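Local coordinates for protein phosphodiesterase (Candida albicans, PDB 6CPU) that belongs to the 3'5'-cyclic nucleotide phosphodiesterase family of the HD superfamily and binds a zinc ion, at residues I403-L414 and H446-S454. Numbering follows the deposited sequence.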
ATOM      1  N   ILE A 403       1.421 -16.071  17.976  1.00 35.95           N
ATOM      2  CA  ILE A 403       0.684 -16.841  16.968  1.00 36.86           C
ATOM      3  C   ILE A 403      -0.183 -17.969  17.543  1.00 40.12           C
ATOM      4  O   ILE A 403      -1.103 -18.435  16.874  1.00 39.70           O
ATOM      5  CB  ILE A 403       1.601 -17.425  15.871  1.00 36.31           C
ATOM      6  CG1 ILE A 403       2.639 -18.394  16.452  1.00 35.73           C
ATOM      7  CG2 ILE A 403       2.286 -16.311  15.088  1.00 35.48           C
ATOM      8  CD1 ILE A 403       3.190 -19.334  15.408  1.00 35.75           C
ATOM      9  N   GLU A 404       0.150 -18.422  18.751  1.00 44.11           N
ATOM     10  CA  GLU A 404      -0.677 -19.355  19.525  1.00 49.00           C
ATOM     11  C   GLU A 404      -0.395 -19.124  20.998  1.00 50.30           C
ATOM     12  O   GLU A 404       0.626 -18.533  21.345  1.00 50.13           O
ATOM     13  CB  GLU A 404      -0.364 -20.805  19.159  1.00 52.09           C
ATOM     14  CG  GLU A 404      -0.762 -21.170  17.744  1.00 55.72           C
ATOM     15  CD  GLU A 404      -0.902 -22.655  17.523  1.00 60.95           C
ATOM     16  OE1 GLU A 404      -0.131 -23.435  18.130  1.00 65.76           O
ATOM     17  OE2 GLU A 404      -1.779 -23.035  16.722  1.00 62.86           O
ATOM     18  N   GLU A 405      -1.283 -19.596  21.870  1.00 53.32           N
ATOM     19  CA  GLU A 405      -1.090 -19.416  23.313  1.00 54.28           C
ATOM     20  C   GLU A 405       0.261 -19.961  23.794  1.00 54.40           C
ATOM     21  O   GLU A 405       0.878 -19.378  24.681  1.00 53.44           O
ATOM     22  CB  GLU A 405      -2.228 -20.064  24.111  1.00 56.82           C
ATOM     23  CG  GLU A 405      -3.558 -19.340  23.977  1.00 59.95           C
ATOM     24  CD  GLU A 405      -4.573 -19.757  25.030  1.00 63.52           C
ATOM     25  OE1 GLU A 405      -4.545 -20.927  25.474  1.00 65.02           O
ATOM     26  OE2 GLU A 405      -5.408 -18.907  25.412  1.00 65.13           O
ATOM     27  N   LYS A 406       0.713 -21.063  23.195  1.00 56.25           N
ATOM     28  CA  LYS A 406       1.957 -21.725  23.596  1.00 59.39           C
ATOM     29  C   LYS A 406       3.213 -21.037  23.039  1.00 57.76           C
ATOM     30  O   LYS A 406       4.236 -20.951  23.720  1.00 56.39           O
ATOM     31  CB  LYS A 406       1.941 -23.186  23.133  1.00 62.91           C
ATOM     32  CG  LYS A 406       2.932 -24.074  23.874  1.00 66.17           C
ATOM     33  CD  LYS A 406       3.323 -25.302  23.064  1.00 67.33           C
ATOM     34  CE  LYS A 406       4.408 -26.100  23.775  1.00 67.87           C
ATOM     35  NZ  LYS A 406       5.063 -27.085  22.873  1.00 67.05           N
ATOM     36  N   SER A 407       3.123 -20.558  21.801  1.00 53.85           N
ATOM     37  CA  SER A 407       4.273 -20.012  21.084  1.00 50.28           C
ATOM     38  C   SER A 407       4.725 -18.662  21.629  1.00 47.02           C
ATOM     39  O   SER A 407       3.935 -17.903  22.179  1.00 45.22           O
ATOM     40  CB  SER A 407       3.938 -19.874  19.596  1.00 50.13           C
ATOM     41  OG  SER A 407       5.040 -19.375  18.866  1.00 51.51           O
ATOM     42  N   GLU A 408       6.013 -18.376  21.471  1.00 46.60           N
ATOM     43  CA  GLU A 408       6.542 -17.054  21.782  1.00 47.21           C
ATOM     44  C   GLU A 408       6.799 -16.227  20.517  1.00 41.73           C
ATOM     45  O   GLU A 408       7.178 -15.073  20.622  1.00 42.19           O
ATOM     46  CB  GLU A 408       7.799 -17.167  22.645  1.00 51.86           C
ATOM     47  CG  GLU A 408       7.486 -17.605  24.073  1.00 55.95           C
ATOM     48  CD  GLU A 408       8.709 -17.687  24.967  1.00 60.96           C
ATOM     49  OE1 GLU A 408       9.844 -17.543  24.460  1.00 64.24           O
ATOM     50  OE2 GLU A 408       8.533 -17.901  26.187  1.00 63.00           O
ATOM     51  N   LEU A 409       6.574 -16.808  19.337  1.00 38.18           N
ATOM     52  CA  LEU A 409       6.648 -16.054  18.079  1.00 38.16           C
ATOM     53  C   LEU A 409       5.500 -15.046  18.003  1.00 36.97           C
ATOM     54  O   LEU A 409       4.322 -15.421  18.035  1.00 35.73           O
ATOM     55  CB  LEU A 409       6.594 -16.981  16.860  1.00 38.31           C
ATOM     56  CG  LEU A 409       6.784 -16.296  15.495  1.00 38.14           C
ATOM     57  CD1 LEU A 409       8.194 -15.741  15.364  1.00 36.93           C
ATOM     58  CD2 LEU A 409       6.482 -17.241  14.340  1.00 38.83           C
ATOM     59  N   THR A 410       5.855 -13.769  17.893  1.00 35.34           N
ATOM     60  CA  THR A 410       4.870 -12.691  17.883  1.00 33.05           C
ATOM     61  C   THR A 410       4.342 -12.434  16.481  1.00 30.89           C
ATOM     62  O   THR A 410       4.955 -12.809  15.483  1.00 29.37           O
ATOM     63  CB  THR A 410       5.470 -11.369  18.402  1.00 32.83           C
ATOM     64  OG1 THR A 410       6.541 -10.965  17.537  1.00 31.18           O
ATOM     65  CG2 THR A 410       5.991 -11.527  19.834  1.00 33.69           C
ATOM     66  N   ILE A 411       3.194 -11.777  16.423  1.00 29.69           N
ATOM     67  CA  ILE A 411       2.613 -11.373  15.153  1.00 28.60           C
ATOM     68  C   ILE A 411       3.495 -10.303  14.501  1.00 26.34           C
ATOM     69  O   ILE A 411       3.616 -10.273  13.292  1.00 27.22           O
ATOM     70  CB  ILE A 411       1.155 -10.907  15.352  1.00 29.56           C
ATOM     71  CG1 ILE A 411       0.265 -12.116  15.720  1.00 30.07           C
ATOM     72  CG2 ILE A 411       0.604 -10.191  14.125  1.00 28.59           C
ATOM     73  CD1 ILE A 411       0.090 -13.139  14.611  1.00 31.16           C
ATOM     74  N   ARG A 412       4.137  -9.455  15.297  1.00 26.04           N
ATOM     75  CA  ARG A 412       5.179  -8.554  14.773  1.00 25.54           C
ATOM     76  C   ARG A 412       6.204  -9.330  13.935  1.00 24.64           C
ATOM     77  O   ARG A 412       6.432  -9.023  12.762  1.00 25.06           O
ATOM     78  CB  ARG A 412       5.860  -7.783  15.922  1.00 26.08           C
ATOM     79  CG  ARG A 412       7.003  -6.884  15.468  1.00 26.63           C
ATOM     80  CD  ARG A 412       7.578  -6.021  16.563  1.00 27.30           C
ATOM     81  NE  ARG A 412       8.813  -5.382  16.106  1.00 28.71           N
ATOM     82  CZ  ARG A 412      10.016  -5.955  16.086  1.00 29.50           C
ATOM     83  NH1 ARG A 412      10.183  -7.205  16.507  1.00 29.00           N
ATOM     84  NH2 ARG A 412      11.066  -5.268  15.642  1.00 30.36           N
ATOM     85  N   SER A 413       6.796 -10.364  14.528  1.00 25.34           N
ATOM     86  CA  SER A 413       7.798 -11.189  13.842  1.00 24.97           C
ATOM     87  C   SER A 413       7.244 -11.912  12.625  1.00 24.75           C
ATOM     88  O   SER A 413       7.934 -12.049  11.622  1.00 25.54           O
ATOM     89  CB  SER A 413       8.411 -12.209  14.817  1.00 26.85           C
ATOM     90  OG  SER A 413       9.155 -11.545  15.813  1.00 27.25           O
ATOM     91  N   LEU A 414       5.995 -12.370  12.708  1.00 25.89           N
ATOM     92  CA  LEU A 414       5.364 -13.047  11.579  1.00 26.41           C
ATOM     93  C   LEU A 414       5.134 -12.077  10.428  1.00 24.77           C
ATOM     94  O   LEU A 414       5.370 -12.421   9.274  1.00 27.28           O
ATOM     95  CB  LEU A 414       4.043 -13.692  12.000  1.00 28.42           C
ATOM     96  CG  LEU A 414       3.239 -14.406  10.905  1.00 30.55           C
ATOM     97  CD1 LEU A 414       4.078 -15.439  10.175  1.00 30.64           C
ATOM     98  CD2 LEU A 414       1.998 -15.048  11.521  1.00 31.02           C
ATOM     99  N   HIS A 446       6.373 -25.887  14.610  1.00 47.55           N
ATOM    100  CA  HIS A 446       5.120 -25.205  14.292  1.00 47.96           C
ATOM    101  C   HIS A 446       5.359 -23.747  13.863  1.00 46.99           C
ATOM    102  O   HIS A 446       4.838 -23.312  12.838  1.00 45.67           O
ATOM    103  CB  HIS A 446       4.148 -25.269  15.472  1.00 47.50           C
ATOM    104  CG  HIS A 446       2.795 -24.716  15.156  1.00 49.35           C
ATOM    105  ND1 HIS A 446       2.050 -25.151  14.082  1.00 51.05           N
ATOM    106  CD2 HIS A 446       2.056 -23.759  15.762  1.00 50.86           C
ATOM    107  CE1 HIS A 446       0.910 -24.489  14.040  1.00 51.02           C
ATOM    108  NE2 HIS A 446       0.888 -23.637  15.049  1.00 52.36           N
ATOM    109  N   ASP A 447       6.159 -23.015  14.638  1.00 46.78           N
ATOM    110  CA  ASP A 447       6.488 -21.615  14.330  1.00 45.71           C
ATOM    111  C   ASP A 447       7.013 -21.449  12.900  1.00 45.15           C
ATOM    112  O   ASP A 447       6.483 -20.642  12.132  1.00 44.25           O
ATOM    113  CB  ASP A 447       7.503 -21.059  15.335  1.00 47.17           C
ATOM    114  CG  ASP A 447       6.897 -20.800  16.710  1.00 48.93           C
ATOM    115  OD1 ASP A 447       5.689 -21.065  16.911  1.00 51.29           O
ATOM    116  OD2 ASP A 447       7.632 -20.317  17.601  1.00 48.48           O
ATOM    117  N   ASN A 448       8.034 -22.222  12.533  1.00 43.31           N
ATOM    118  CA  ASN A 448       8.612 -22.127  11.185  1.00 43.48           C
ATOM    119  C   ASN A 448       7.696 -22.658  10.078  1.00 42.39           C
ATOM    120  O   ASN A 448       7.844 -22.283   8.914  1.00 40.79           O
ATOM    121  CB  ASN A 448       9.981 -22.810  11.122  1.00 44.42           C
ATOM    122  CG  ASN A 448      11.023 -22.109  11.972  1.00 45.10           C
ATOM    123  OD1 ASN A 448      10.983 -20.892  12.148  1.00 45.13           O
ATOM    124  ND2 ASN A 448      11.963 -22.876  12.505  1.00 45.69           N
ATOM    125  N   THR A 449       6.751 -23.522  10.439  1.00 41.79           N
ATOM    126  CA  THR A 449       5.721 -23.982   9.505  1.00 41.10           C
ATOM    127  C   THR A 449       4.713 -22.864   9.207  1.00 38.40           C
ATOM    128  O   THR A 449       4.351 -22.641   8.054  1.00 37.60           O
ATOM    129  CB  THR A 449       4.991 -25.231  10.053  1.00 43.17           C
ATOM    130  OG1 THR A 449       5.922 -26.317  10.143  1.00 42.90           O
ATOM    131  CG2 THR A 449       3.830 -25.645   9.152  1.00 43.49           C
ATOM    132  N   VAL A 450       4.266 -22.175  10.249  1.00 37.70           N
ATOM    133  CA  VAL A 450       3.383 -21.010  10.087  1.00 36.70           C
ATOM    134  C   VAL A 450       4.079 -19.953   9.213  1.00 35.42           C
ATOM    135  O   VAL A 450       3.487 -19.451   8.256  1.00 32.48           O
ATOM    136  CB  VAL A 450       2.964 -20.422  11.454  1.00 37.49           C
ATOM    137  CG1 VAL A 450       2.298 -19.057  11.305  1.00 37.39           C
ATOM    138  CG2 VAL A 450       2.025 -21.382  12.177  1.00 38.40           C
ATOM    139  N   LYS A 451       5.343 -19.660   9.521  1.00 34.41           N
ATOM    140  CA  LYS A 451       6.132 -18.703   8.736  1.00 35.00           C
ATOM    141  C   LYS A 451       6.206 -19.066   7.269  1.00 34.00           C
ATOM    142  O   LYS A 451       6.068 -18.206   6.409  1.00 31.84           O
ATOM    143  CB  LYS A 451       7.564 -18.597   9.264  1.00 36.38           C
ATOM    144  CG  LYS A 451       7.747 -17.708  10.475  1.00 37.52           C
ATOM    145  CD  LYS A 451       9.159 -17.867  11.010  1.00 39.50           C
ATOM    146  CE  LYS A 451       9.672 -16.590  11.635  1.00 42.30           C
ATOM    147  NZ  LYS A 451      10.866 -16.857  12.487  1.00 43.11           N
ATOM    148  N   LEU A 452       6.446 -20.342   6.974  1.00 34.89           N
ATOM    149  CA  LEU A 452       6.634 -20.760   5.594  1.00 34.34           C
ATOM    150  C   LEU A 452       5.337 -20.699   4.799  1.00 33.18           C
ATOM    151  O   LEU A 452       5.331 -20.218   3.668  1.00 34.80           O
ATOM    152  CB  LEU A 452       7.227 -22.175   5.517  1.00 36.17           C
ATOM    153  CG  LEU A 452       7.450 -22.707   4.100  1.00 36.62           C
ATOM    154  CD1 LEU A 452       8.534 -21.929   3.365  1.00 37.49           C
ATOM    155  CD2 LEU A 452       7.794 -24.194   4.143  1.00 38.69           C
ATOM    156  N   ILE A 453       4.248 -21.202   5.366  1.00 33.69           N
ATOM    157  CA  ILE A 453       2.964 -21.146   4.673  1.00 34.01           C
ATOM    158  C   ILE A 453       2.572 -19.685   4.434  1.00 32.31           C
ATOM    159  O   ILE A 453       2.183 -19.313   3.332  1.00 32.60           O
ATOM    160  CB  ILE A 453       1.834 -21.863   5.441  1.00 34.58           C
ATOM    161  CG1 ILE A 453       2.158 -23.355   5.634  1.00 36.81           C
ATOM    162  CG2 ILE A 453       0.515 -21.709   4.697  1.00 34.70           C
ATOM    163  CD1 ILE A 453       2.624 -24.052   4.379  1.00 37.33           C
ATOM    164  N   SER A 454       2.710 -18.869   5.471  1.00 33.20           N
ATOM    165  CA  SER A 454       2.451 -17.429   5.370  1.00 32.26           C
ATOM    166  C   SER A 454       3.294 -16.793   4.267  1.00 31.41           C
ATOM    167  O   SER A 454       2.767 -16.049   3.436  1.00 32.12           O
ATOM    168  CB  SER A 454       2.723 -16.765   6.705  1.00 32.66           C
ATOM    169  OG  SER A 454       1.884 -17.320   7.698  1.00 34.15           O
TER
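Leu409 and Leu414 run past the first turns of helix 446-462, with CA atoms 6.7 Å apart for Leu409 and Asp447 and 6.4 Å for Leu414 and Lys451. In the loop before the helix that starts at Ile411, Ile403 N bonds back to Leu409 O. Thr410 then N-caps helix 411-421, its OG1 accepting from Ser413 N.

Ser407 OG donates to Asp447 OD1 at 2.7 Å. It meets the syn side of that oxygen, 26° out of the carboxylate plane. The same OG accepts from Leu409 N, which makes an ST turn. With chi1 at -179° the hydroxyl points opposite the Ser407 amide nitrogen, where it can accept from Leu409 N and donate to Asp447. Asp447 also packs against carbon: Ile403 CD1 is 3.4 Å from Asp447 OD1, and Leu409 CB lies near OD2. The Ser407 bond and these contacts join the loop leading into helix 411-421 to the start of helix 446-462, within the all-helical catalytic domain of the phosphodiesterase family.

Along the helix, Ile403, Leu414 and Val450 supply an apolar patch. Ile403 CD1 and Val450 CG2 meet tip to tip at 4.0 Å. On the other branch, Val450 CG1 meets Leu414 CD2, the two side chains crossing at about a right angle. Leu414 CD1 rests 3.8 Å from Ser454 OG, whose hydroxyl donates back to Val450 O from above the carbonyl plane. Leu409 CD1 lies against the end of the Lys451 chain. At the more open end, the Glu404 carboxylate approaches the His446 ring with their planes 41° apart. Gln338 of helix 336-348 touches Glu404, His446 and Val450.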